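Local atomic coordinates of uncharacterized protein SCO6318 (PDB entry 2QZ7), a protein that is of unknown function but belongs to the TerD family, whose members are associated with tellurium resistance, and binds sodium ions. Residues A[140-143]-A[144-147]. Numbering follows the deposited sequence.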
loop_
_atom_site.group_PDB
_atom_site.type_symbol
_atom_site.label_atom_id
_atom_site.label_comp_id
_atom_site.label_asym_id
_atom_site.label_seq_id
_atom_site.Cartn_x
_atom_site.Cartn_y
_atom_site.Cartn_z
ATOM N N LEU A 140 12.483 0.342 1.362
ATOM C CA LEU A 140 12.096 -1.032 1.610
ATOM C C LEU A 140 12.003 -1.756 0.275
ATOM O O LEU A 140 11.499 -1.176 -0.671
ATOM C CB LEU A 140 10.723 -1.060 2.312
ATOM C CG LEU A 140 9.998 -2.406 2.470
ATOM C CD1 LEU A 140 10.717 -3.357 3.427
ATOM C CD2 LEU A 140 8.597 -2.172 2.945
ATOM N N THR A 141 12.513 -2.999 0.220
ATOM C CA THR A 141 12.187 -3.995 -0.841
ATOM C C THR A 141 11.652 -5.251 -0.142
ATOM O O THR A 141 12.262 -5.726 0.816
ATOM C CB THR A 141 13.441 -4.390 -1.675
ATOM O OG1 THR A 141 13.983 -3.222 -2.297
ATOM C CG2 THR A 141 13.103 -5.415 -2.780
ATOM N N ASP A 142 10.530 -5.794 -0.612
ATOM C CA ASP A 142 9.926 -6.997 -0.026
ATOM C C ASP A 142 9.234 -7.910 -1.049
ATOM O O ASP A 142 8.592 -7.434 -1.974
ATOM C CB ASP A 142 8.882 -6.590 0.999
ATOM C CG ASP A 142 8.787 -7.560 2.145
ATOM O OD1 ASP A 142 7.900 -8.444 2.125
ATOM O OD2 ASP A 142 9.595 -7.423 3.083
ATOM N N GLY A 143 9.307 -9.217 -0.821
ATOM C CA GLY A 143 8.599 -10.191 -1.642
ATOM C C GLY A 143 7.403 -10.842 -0.973
ATOM O O GLY A 143 6.881 -11.853 -1.467
ATOM N N PHE A 144 6.992 -10.283 0.170
ATOM C CA PHE A 144 5.815 -10.736 0.931
ATOM C C PHE A 144 5.941 -12.147 1.522
ATOM O O PHE A 144 4.924 -12.798 1.836
ATOM C CB PHE A 144 4.523 -10.619 0.109
ATOM C CG PHE A 144 4.243 -9.215 -0.428
ATOM C CD1 PHE A 144 3.572 -8.273 0.355
ATOM C CD2 PHE A 144 4.636 -8.862 -1.719
ATOM C CE1 PHE A 144 3.286 -6.991 -0.128
ATOM C CE2 PHE A 144 4.370 -7.589 -2.224
ATOM C CZ PHE A 144 3.682 -6.652 -1.426
ATOM N N GLU A 145 7.184 -12.600 1.699
ATOM C CA GLU A 145 7.454 -13.924 2.225
ATOM C C GLU A 145 6.933 -14.061 3.647
ATOM O O GLU A 145 6.424 -15.111 4.028
ATOM C CB GLU A 145 8.951 -14.233 2.169
ATOM C CG GLU A 145 9.509 -14.323 0.735
ATOM C CD GLU A 145 10.180 -13.022 0.254
ATOM O OE1 GLU A 145 9.948 -11.928 0.854
ATOM O OE2 GLU A 145 10.958 -13.117 -0.734
ATOM N N ARG A 146 7.036 -12.982 4.418
ATOM C CA ARG A 146 6.614 -12.987 5.810
ATOM C C ARG A 146 5.102 -13.042 5.980
ATOM O O ARG A 146 4.604 -13.353 7.064
ATOM C CB ARG A 146 7.167 -11.756 6.518
ATOM C CG ARG A 146 8.602 -11.950 6.998
ATOM C CD ARG A 146 9.177 -10.647 7.527
ATOM N NE ARG A 146 9.201 -9.571 6.520
ATOM C CZ ARG A 146 9.400 -8.295 6.827
ATOM N NH1 ARG A 146 9.576 -7.950 8.096
ATOM N NH2 ARG A 146 9.445 -7.372 5.884
ATOM N N VAL A 147 4.389 -12.720 4.908
ATOM C CA VAL A 147 2.941 -12.642 4.911
ATOM C C VAL A 147 2.364 -13.532 3.794
ATOM O O VAL A 147 1.360 -13.174 3.164
ATOM C CB VAL A 147 2.414 -11.137 4.827
ATOM C CG1 VAL A 147 2.761 -10.380 6.107
ATOM C CG2 VAL A 147 2.951 -10.383 3.583
#
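An Asx turn ends strand 137-142: Asp142 OD1 accepts the backbone N-H of Phe144, with 2.8 Å between Asp142 OD1 and Phe144 N. The donor meets the anti side of this oxygen, 31° out of the carboxylate plane. Asp142 OD2 is met instead on its syn side, with a similar tilt, by Arg146 NH2 in a salt bridge of 2.8 Å, and OD2 itself lies close to the guanidinium plane. Aspartate suits the place because its short side chain bonds the backbone through one oxygen and the arginine through the other, which limits its rotation. A bend at chi3 (-60°) turns the edge of the guanidinium group of Arg146 to the carboxylate. Glu145 folds back over Gly143, which has no side chain to obstruct it, and Glu145 OE1 receives a weak hydrogen bond of 3.3 Å from Gly143 N. Asp142 OD1 and Glu145 OE1 are 4.2 Å apart, like charges whose repulsion Arg146, beside Asp142, may partly offset. Phe144, in a left-handed backbone conformation, sends its apolar ring inward to stack on Phe122, a residue of a sodium site. Strand 129-134 flanks Asp142, while Arg146 also pairs with Glu170 on strand 166-175, linking this turn to the other sheet.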